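PDB 7KOE: electron transfer flavoprotein, beta subunit from Thermotoga maritima, which probably transfers electrons as the beta subunit of an electron transfer flavoprotein, holding a bound flavin-adenine dinucleotide. Local coordinates for residues 47-58 against 193-203. Residues are numbered along the deposited sequence; the frame is centred on the assembly and turned at random.
Sequences PDDERALELASQ and LTITDELNKPR. With FAD (flavin-adenine dinucleotide), chain I.
Arg51 sets CG anti to its carbonyl carbon and bends at chi2 (-67°), which lays its side chain over the turn that follows strand 191-195 and brings NE to the main chain of Asp197. NE donates to Asp197 O at 3.0 Å, in the carbonyl plane and on a lone pair, although the N-H...O angle is only 140°. Pro202 CD lies over one face of the guanidinium and Asp197 OD2 over the other; the NH2 to OD2 distance of 3.8 Å, well out of plane, makes this a long salt bridge of charge alone. Shortening Arg51 to an alanine removes the NE donor and is likely to leave Asp197 O without this partner and the neighbouring, like-charged carboxylates of Asp48 and Asp197 with one positive charge fewer beside them. Helix 47-63 here packs on the parallel strands 13-22, 128-132 and 191-195 of the mixed central sheet of the flavoprotein domain, a HUP-clan nucleotide-binding fold; the axis of helix segment 47-58 passes 8.1 Å from that of strand 193-195. Ala52 CB meets Ile195 CG1 at 3.9 Å, and Leu55 crosses Ile195 and Leu199 at about a right angle. Asp49 turns from this interface to the FAD ribose, where Asn46 also bonds its carboxylate. Further along, Glu54 accepts from Arg203 twice at OE1: from N at 3.2 Å, above the carboxylate plane, and more weakly from NE at 2.8 Å within a salt bridge. Ser57 OG sits 3.1 Å above the centre of the Arg203 guanidinium, while its own hydrogen bond goes back to Glu54 O.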
ATOM      1  N   PRO A  47      -4.159   0.805  41.199  1.00 25.83           N
ATOM      2  CA  PRO A  47      -3.305   1.051  42.371  1.00 25.83           C
ATOM      3  C   PRO A  47      -4.042   1.593  43.580  1.00 25.83           C
ATOM      4  O   PRO A  47      -3.527   1.469  44.696  1.00 25.83           O
ATOM      5  CB  PRO A  47      -2.282   2.066  41.849  1.00 25.83           C
ATOM      6  CG  PRO A  47      -2.279   1.874  40.385  1.00 25.83           C
ATOM      7  CD  PRO A  47      -3.680   1.529  40.014  1.00 25.83           C
ATOM      8  N   ASP A  48      -5.222   2.191  43.406  1.00 27.93           N
ATOM      9  CA  ASP A  48      -6.070   2.493  44.553  1.00 27.93           C
ATOM     10  C   ASP A  48      -6.663   1.237  45.172  1.00 27.93           C
ATOM     11  O   ASP A  48      -7.055   1.267  46.340  1.00 27.93           O
ATOM     12  CB  ASP A  48      -7.199   3.442  44.151  1.00 27.93           C
ATOM     13  CG  ASP A  48      -6.730   4.870  43.936  1.00 27.93           C
ATOM     14  OD1 ASP A  48      -5.791   5.304  44.630  1.00 27.93           O
ATOM     15  OD2 ASP A  48      -7.303   5.562  43.072  1.00 27.93           O
ATOM     16  N   ASP A  49      -6.740   0.141  44.416  1.00 26.71           N
ATOM     17  CA  ASP A  49      -7.302  -1.106  44.915  1.00 26.71           C
ATOM     18  C   ASP A  49      -6.271  -2.036  45.519  1.00 26.71           C
ATOM     19  O   ASP A  49      -6.652  -2.962  46.237  1.00 26.71           O
ATOM     20  CB  ASP A  49      -8.042  -1.847  43.803  1.00 26.71           C
ATOM     21  CG  ASP A  49      -9.364  -1.221  43.486  1.00 26.71           C
ATOM     22  OD1 ASP A  49     -10.327  -1.499  44.223  1.00 26.71           O
ATOM     23  OD2 ASP A  49      -9.453  -0.444  42.524  1.00 26.71           O
ATOM     24  N   GLU A  50      -4.983  -1.826  45.245  1.00 26.73           N
ATOM     25  CA  GLU A  50      -3.965  -2.576  45.967  1.00 26.73           C
ATOM     26  C   GLU A  50      -3.915  -2.166  47.431  1.00 26.73           C
ATOM     27  O   GLU A  50      -3.566  -2.980  48.290  1.00 26.73           O
ATOM     28  CB  GLU A  50      -2.601  -2.385  45.311  1.00 26.73           C
ATOM     29  CG  GLU A  50      -2.439  -3.123  43.999  1.00 26.73           C
ATOM     30  CD  GLU A  50      -1.267  -2.614  43.182  1.00 26.73           C
ATOM     31  OE1 GLU A  50      -0.341  -2.018  43.772  1.00 26.73           O
ATOM     32  OE2 GLU A  50      -1.270  -2.807  41.948  1.00 26.73           O
ATOM     33  N   ARG A  51      -4.270  -0.916  47.732  1.00 25.91           N
ATOM     34  CA  ARG A  51      -4.403  -0.497  49.120  1.00 25.91           C
ATOM     35  C   ARG A  51      -5.663  -1.069  49.746  1.00 25.91           C
ATOM     36  O   ARG A  51      -5.700  -1.306  50.958  1.00 25.91           O
ATOM     37  CB  ARG A  51      -4.411   1.025  49.215  1.00 25.91           C
ATOM     38  CG  ARG A  51      -3.478   1.715  48.245  1.00 25.91           C
ATOM     39  CD  ARG A  51      -2.039   1.428  48.582  1.00 25.91           C
ATOM     40  NE  ARG A  51      -1.123   2.434  48.062  1.00 25.91           N
ATOM     41  CZ  ARG A  51      -0.630   2.433  46.830  1.00 25.91           C
ATOM     42  NH1 ARG A  51      -0.969   1.479  45.977  1.00 25.91           N
ATOM     43  NH2 ARG A  51       0.200   3.389  46.448  1.00 25.91           N
ATOM     44  N   ALA A  52      -6.700  -1.293  48.941  1.00 23.41           N
ATOM     45  CA  ALA A  52      -7.913  -1.920  49.448  1.00 23.41           C
ATOM     46  C   ALA A  52      -7.694  -3.402  49.709  1.00 23.41           C
ATOM     47  O   ALA A  52      -8.248  -3.955  50.663  1.00 23.41           O
ATOM     48  CB  ALA A  52      -9.060  -1.715  48.464  1.00 23.41           C
ATOM     49  N   LEU A  53      -6.896  -4.061  48.868  1.00 24.32           N
ATOM     50  CA  LEU A  53      -6.600  -5.473  49.076  1.00 24.32           C
ATOM     51  C   LEU A  53      -5.660  -5.681  50.248  1.00 24.32           C
ATOM     52  O   LEU A  53      -5.757  -6.695  50.945  1.00 24.32           O
ATOM     53  CB  LEU A  53      -5.993  -6.078  47.816  1.00 24.32           C
ATOM     54  CG  LEU A  53      -6.903  -6.199  46.604  1.00 24.32           C
ATOM     55  CD1 LEU A  53      -6.084  -6.439  45.363  1.00 24.32           C
ATOM     56  CD2 LEU A  53      -7.882  -7.305  46.813  1.00 24.32           C
ATOM     57  N   GLU A  54      -4.737  -4.747  50.473  1.00 27.77           N
ATOM     58  CA  GLU A  54      -3.817  -4.876  51.594  1.00 27.77           C
ATOM     59  C   GLU A  54      -4.531  -4.623  52.915  1.00 27.77           C
ATOM     60  O   GLU A  54      -4.242  -5.286  53.917  1.00 27.77           O
ATOM     61  CB  GLU A  54      -2.630  -3.930  51.397  1.00 27.77           C
ATOM     62  CG  GLU A  54      -1.850  -3.546  52.644  1.00 27.77           C
ATOM     63  CD  GLU A  54      -1.143  -4.714  53.302  1.00 27.77           C
ATOM     64  OE1 GLU A  54      -0.797  -5.684  52.600  1.00 27.77           O
ATOM     65  OE2 GLU A  54      -0.924  -4.658  54.529  1.00 27.77           O
ATOM     66  N   LEU A  55      -5.494  -3.696  52.922  1.00 27.85           N
ATOM     67  CA  LEU A  55      -6.331  -3.494  54.101  1.00 27.85           C
ATOM     68  C   LEU A  55      -7.195  -4.715  54.376  1.00 27.85           C
ATOM     69  O   LEU A  55      -7.408  -5.088  55.535  1.00 27.85           O
ATOM     70  CB  LEU A  55      -7.206  -2.258  53.917  1.00 27.85           C
ATOM     71  CG  LEU A  55      -8.249  -1.977  54.997  1.00 27.85           C
ATOM     72  CD1 LEU A  55      -7.574  -1.578  56.291  1.00 27.85           C
ATOM     73  CD2 LEU A  55      -9.216  -0.910  54.543  1.00 27.85           C
ATOM     74  N   ALA A  56      -7.679  -5.361  53.319  1.00 26.33           N
ATOM     75  CA  ALA A  56      -8.486  -6.563  53.480  1.00 26.33           C
ATOM     76  C   ALA A  56      -7.656  -7.728  53.997  1.00 26.33           C
ATOM     77  O   ALA A  56      -8.155  -8.560  54.763  1.00 26.33           O
ATOM     78  CB  ALA A  56      -9.132  -6.924  52.155  1.00 26.33           C
ATOM     79  N   SER A  57      -6.392  -7.812  53.586  1.00 28.88           N
ATOM     80  CA  SER A  57      -5.517  -8.840  54.128  1.00 28.88           C
ATOM     81  C   SER A  57      -5.116  -8.525  55.559  1.00 28.88           C
ATOM     82  O   SER A  57      -4.843  -9.442  56.339  1.00 28.88           O
ATOM     83  CB  SER A  57      -4.280  -8.994  53.252  1.00 28.88           C
ATOM     84  OG  SER A  57      -3.513  -7.807  53.265  1.00 28.88           O
ATOM     85  N   GLN A  58      -5.071  -7.240  55.920  1.00 31.63           N
ATOM     86  CA  GLN A  58      -4.877  -6.876  57.317  1.00 31.63           C
ATOM     87  C   GLN A  58      -6.106  -7.203  58.146  1.00 31.63           C
ATOM     88  O   GLN A  58      -5.982  -7.628  59.298  1.00 31.63           O
ATOM     89  CB  GLN A  58      -4.549  -5.391  57.437  1.00 31.63           C
ATOM     90  CG  GLN A  58      -3.143  -5.029  57.033  1.00 31.63           C
ATOM     91  CD  GLN A  58      -2.980  -3.546  56.826  1.00 31.63           C
ATOM     92  OE1 GLN A  58      -3.923  -2.780  57.005  1.00 31.63           O
ATOM     93  NE2 GLN A  58      -1.781  -3.128  56.444  1.00 31.63           N
ATOM     94  N   LEU A 193     -16.450   1.135  52.099  1.00 25.94           N
ATOM     95  CA  LEU A 193     -15.304   2.020  52.133  1.00 25.94           C
ATOM     96  C   LEU A 193     -14.832   2.328  50.718  1.00 25.94           C
ATOM     97  O   LEU A 193     -15.269   1.725  49.739  1.00 25.94           O
ATOM     98  CB  LEU A 193     -14.174   1.409  52.950  1.00 25.94           C
ATOM     99  CG  LEU A 193     -14.387   1.397  54.459  1.00 25.94           C
ATOM    100  CD1 LEU A 193     -13.170   0.871  55.176  1.00 25.94           C
ATOM    101  CD2 LEU A 193     -14.678   2.783  54.910  1.00 25.94           C
ATOM    102  N   THR A 194     -13.930   3.294  50.621  1.00 25.25           N
ATOM    103  CA  THR A 194     -13.388   3.725  49.338  1.00 25.25           C
ATOM    104  C   THR A 194     -11.993   4.256  49.629  1.00 25.25           C
ATOM    105  O   THR A 194     -11.842   5.339  50.199  1.00 25.25           O
ATOM    106  CB  THR A 194     -14.289   4.772  48.690  1.00 25.25           C
ATOM    107  OG1 THR A 194     -15.518   4.158  48.286  1.00 25.25           O
ATOM    108  CG2 THR A 194     -13.654   5.384  47.487  1.00 25.25           C
ATOM    109  N   ILE A 195     -10.985   3.475  49.272  1.00 25.33           N
ATOM    110  CA  ILE A 195      -9.640   3.601  49.820  1.00 25.33           C
ATOM    111  C   ILE A 195      -8.767   4.407  48.871  1.00 25.33           C
ATOM    112  O   ILE A 195      -8.824   4.224  47.651  1.00 25.33           O
ATOM    113  CB  ILE A 195      -9.039   2.207  50.075  1.00 25.33           C
ATOM    114  CG1 ILE A 195     -10.061   1.298  50.755  1.00 25.33           C
ATOM    115  CG2 ILE A 195      -7.802   2.304  50.915  1.00 25.33           C
ATOM    116  CD1 ILE A 195     -10.438   1.720  52.141  1.00 25.33           C
ATOM    117  N   THR A 196      -7.952   5.297  49.432  1.00 29.16           N
ATOM    118  CA  THR A 196      -6.983   6.065  48.670  1.00 29.16           C
ATOM    119  C   THR A 196      -5.630   5.358  48.645  1.00 29.16           C
ATOM    120  O   THR A 196      -5.470   4.247  49.147  1.00 29.16           O
ATOM    121  CB  THR A 196      -6.830   7.463  49.256  1.00 29.16           C
ATOM    122  OG1 THR A 196      -6.409   7.361  50.619  1.00 29.16           O
ATOM    123  CG2 THR A 196      -8.131   8.211  49.188  1.00 29.16           C
ATOM    124  N   ASP A 197      -4.636   6.025  48.055  1.00 32.46           N
ATOM    125  CA  ASP A 197      -3.273   5.509  48.061  1.00 32.46           C
ATOM    126  C   ASP A 197      -2.608   5.657  49.418  1.00 32.46           C
ATOM    127  O   ASP A 197      -1.695   4.892  49.741  1.00 32.46           O
ATOM    128  CB  ASP A 197      -2.412   6.232  47.026  1.00 32.46           C
ATOM    129  CG  ASP A 197      -2.983   6.163  45.632  1.00 32.46           C
ATOM    130  OD1 ASP A 197      -3.518   7.188  45.161  1.00 32.46           O
ATOM    131  OD2 ASP A 197      -2.886   5.092  44.997  1.00 32.46           O
ATOM    132  N   GLU A 198      -3.037   6.627  50.218  1.00 33.87           N
ATOM    133  CA  GLU A 198      -2.321   6.994  51.428  1.00 33.87           C
ATOM    134  C   GLU A 198      -2.704   6.153  52.634  1.00 33.87           C
ATOM    135  O   GLU A 198      -2.237   6.446  53.738  1.00 33.87           O
ATOM    136  CB  GLU A 198      -2.541   8.473  51.754  1.00 33.87           C
ATOM    137  CG  GLU A 198      -1.950   9.445  50.745  1.00 33.87           C
ATOM    138  CD  GLU A 198      -2.922   9.813  49.644  1.00 33.87           C
ATOM    139  OE1 GLU A 198      -4.100   9.413  49.733  1.00 33.87           O
ATOM    140  OE2 GLU A 198      -2.510  10.500  48.686  1.00 33.87           O
ATOM    141  N   LEU A 199      -3.541   5.128  52.461  1.00 28.43           N
ATOM    142  CA  LEU A 199      -3.947   4.320  53.605  1.00 28.43           C
ATOM    143  C   LEU A 199      -2.796   3.459  54.103  1.00 28.43           C
ATOM    144  O   LEU A 199      -2.438   3.507  55.285  1.00 28.43           O
ATOM    145  CB  LEU A 199      -5.143   3.445  53.251  1.00 28.43           C
ATOM    146  CG  LEU A 199      -5.614   2.643  54.465  1.00 28.43           C
ATOM    147  CD1 LEU A 199      -6.616   3.430  55.254  1.00 28.43           C
ATOM    148  CD2 LEU A 199      -6.195   1.315  54.077  1.00 28.43           C
ATOM    149  N   ASN A 200      -2.202   2.675  53.215  1.00 27.17           N
ATOM    150  CA  ASN A 200      -1.091   1.813  53.575  1.00 27.17           C
ATOM    151  C   ASN A 200      -0.202   1.644  52.354  1.00 27.17           C
ATOM    152  O   ASN A 200      -0.414   2.277  51.317  1.00 27.17           O
ATOM    153  CB  ASN A 200      -1.615   0.483  54.132  1.00 27.17           C
ATOM    154  CG  ASN A 200      -2.731  -0.114  53.294  1.00 27.17           C
ATOM    155  OD1 ASN A 200      -2.890   0.202  52.120  1.00 27.17           O
ATOM    156  ND2 ASN A 200      -3.546  -0.948  53.921  1.00 27.17           N
ATOM    157  N   LYS A 201       0.813   0.803  52.488  1.00 27.67           N
ATOM    158  CA  LYS A 201       1.600   0.365  51.359  1.00 27.67           C
ATOM    159  C   LYS A 201       1.432  -1.138  51.217  1.00 27.67           C
ATOM    160  O   LYS A 201       1.574  -1.864  52.211  1.00 27.67           O
ATOM    161  CB  LYS A 201       3.075   0.732  51.530  1.00 27.67           C
ATOM    162  CG  LYS A 201       3.319   2.230  51.446  1.00 27.67           C
ATOM    163  CD  LYS A 201       4.794   2.570  51.390  1.00 27.67           C
ATOM    164  CE  LYS A 201       5.453   2.420  52.745  1.00 27.67           C
ATOM    165  NZ  LYS A 201       6.870   2.871  52.700  1.00 27.67           N
ATOM    166  N   PRO A 202       1.096  -1.637  50.029  1.00 26.16           N
ATOM    167  CA  PRO A 202       0.757  -3.055  49.887  1.00 26.16           C
ATOM    168  C   PRO A 202       1.966  -3.951  50.074  1.00 26.16           C
ATOM    169  O   PRO A 202       3.098  -3.592  49.747  1.00 26.16           O
ATOM    170  CB  PRO A 202       0.211  -3.149  48.458  1.00 26.16           C
ATOM    171  CG  PRO A 202      -0.141  -1.751  48.090  1.00 26.16           C
ATOM    172  CD  PRO A 202       0.862  -0.898  48.782  1.00 26.16           C
ATOM    173  N   ARG A 203       1.707  -5.126  50.630  1.00 25.72           N
ATOM    174  CA  ARG A 203       2.776  -6.013  51.048  1.00 25.72           C
ATOM    175  C   ARG A 203       3.426  -6.691  49.851  1.00 25.72           C
ATOM    176  O   ARG A 203       2.824  -6.848  48.786  1.00 25.72           O
ATOM    177  CB  ARG A 203       2.239  -7.072  52.009  1.00 25.72           C
ATOM    178  CG  ARG A 203       1.224  -8.010  51.380  1.00 25.72           C
ATOM    179  CD  ARG A 203       0.601  -8.918  52.409  1.00 25.72           C
ATOM    180  NE  ARG A 203       0.094  -8.169  53.551  1.00 25.72           N
ATOM    181  CZ  ARG A 203      -0.712  -8.677  54.473  1.00 25.72           C
ATOM    182  NH1 ARG A 203      -1.125  -7.925  55.481  1.00 25.72           N
ATOM    183  NH2 ARG A 203      -1.111  -9.936  54.384  1.00 25.72           N
TER
HETATM  184  PA  FAD I 301     -14.188   3.926  39.420  1.00 30.92           P
HETATM  185  O1A FAD I 301     -13.573   5.255  39.691  1.00 30.92           O
HETATM  186  O2A FAD I 301     -15.661   3.773  39.576  1.00 30.92           O
HETATM  187  O5B FAD I 301     -13.454   2.812  40.300  1.00 30.92           O
HETATM  188  C5B FAD I 301     -13.630   2.867  41.733  1.00 30.92           C
HETATM  189  C4B FAD I 301     -13.471   1.483  42.308  1.00 30.92           C
HETATM  190  O4B FAD I 301     -14.646   0.694  41.993  1.00 30.92           O
HETATM  191  C3B FAD I 301     -12.312   0.645  41.764  1.00 30.92           C
HETATM  192  O3B FAD I 301     -11.089   0.945  42.422  1.00 30.92           O
HETATM  193  C2B FAD I 301     -12.798  -0.762  42.111  1.00 30.92           C
HETATM  194  O2B FAD I 301     -12.604  -1.083  43.470  1.00 30.92           O
HETATM  195  C1B FAD I 301     -14.280  -0.649  41.772  1.00 30.92           C
HETATM  196  N9A FAD I 301     -14.559  -0.977  40.387  1.00 30.92           N
HETATM  197  C8A FAD I 301     -14.480  -0.153  39.300  1.00 30.92           C
HETATM  198  N7A FAD I 301     -14.786  -0.763  38.180  1.00 30.92           N
HETATM  199  C5A FAD I 301     -15.076  -2.066  38.560  1.00 30.92           C
HETATM  200  C6A FAD I 301     -15.465  -3.207  37.835  1.00 30.92           C
HETATM  201  N6A FAD I 301     -15.634  -3.225  36.517  1.00 30.92           N
HETATM  202  N1A FAD I 301     -15.665  -4.348  38.535  1.00 30.92           N
HETATM  203  C2A FAD I 301     -15.490  -4.327  39.861  1.00 30.92           C
HETATM  204  N3A FAD I 301     -15.130  -3.317  40.645  1.00 30.92           N
HETATM  205  C4A FAD I 301     -14.936  -2.204  39.921  1.00 30.92           C
HETATM  206  N1  FAD I 301     -18.477   5.642  33.092  1.00 30.92           N
HETATM  207  C2  FAD I 301     -19.250   6.549  33.724  1.00 30.92           C
HETATM  208  O2  FAD I 301     -20.136   6.193  34.497  1.00 30.92           O
HETATM  209  N3  FAD I 301     -19.086   7.881  33.545  1.00 30.92           N
HETATM  210  C4  FAD I 301     -18.126   8.387  32.706  1.00 30.92           C
HETATM  211  O4  FAD I 301     -18.012   9.595  32.574  1.00 30.92           O
HETATM  212  C4X FAD I 301     -17.302   7.478  32.027  1.00 30.92           C
HETATM  213  N5  FAD I 301     -16.384   7.946  31.224  1.00 30.92           N
HETATM  214  C5X FAD I 301     -15.597   7.036  30.571  1.00 30.92           C
HETATM  215  C6  FAD I 301     -14.606   7.519  29.699  1.00 30.92           C
HETATM  216  C7  FAD I 301     -13.782   6.665  29.009  1.00 30.92           C
HETATM  217  C7M FAD I 301     -12.731   7.217  28.080  1.00 30.92           C
HETATM  218  C8  FAD I 301     -13.929   5.270  29.180  1.00 30.92           C
HETATM  219  C8M FAD I 301     -13.034   4.313  28.435  1.00 30.92           C
HETATM  220  C9  FAD I 301     -14.895   4.783  30.034  1.00 30.92           C
HETATM  221  C9A FAD I 301     -15.744   5.647  30.742  1.00 30.92           C
HETATM  222  N10 FAD I 301     -16.730   5.190  31.609  1.00 30.92           N
HETATM  223  C10 FAD I 301     -17.543   6.082  32.278  1.00 30.92           C
HETATM  224  C1' FAD I 301     -16.912   3.742  31.814  1.00 30.92           C
HETATM  225  C2' FAD I 301     -16.716   3.339  33.262  1.00 30.92           C
HETATM  226  O2' FAD I 301     -15.332   3.319  33.573  1.00 30.92           O
HETATM  227  C3' FAD I 301     -17.299   1.952  33.536  1.00 30.92           C
HETATM  228  O3' FAD I 301     -18.710   2.063  33.653  1.00 30.92           O
HETATM  229  C4' FAD I 301     -16.727   1.288  34.791  1.00 30.92           C
HETATM  230  O4' FAD I 301     -17.626   0.287  35.272  1.00 30.92           O
HETATM  231  C5' FAD I 301     -16.456   2.280  35.896  1.00 30.92           C
HETATM  232  O5' FAD I 301     -15.023   2.439  36.064  1.00 30.92           O
HETATM  233  P   FAD I 301     -14.449   3.858  36.526  1.00 30.92           P
HETATM  234  O1P FAD I 301     -13.396   4.299  35.568  1.00 30.92           O
HETATM  235  O2P FAD I 301     -15.613   4.757  36.761  1.00 30.92           O
HETATM  236  O3P FAD I 301     -13.791   3.488  37.934  1.00 30.92           O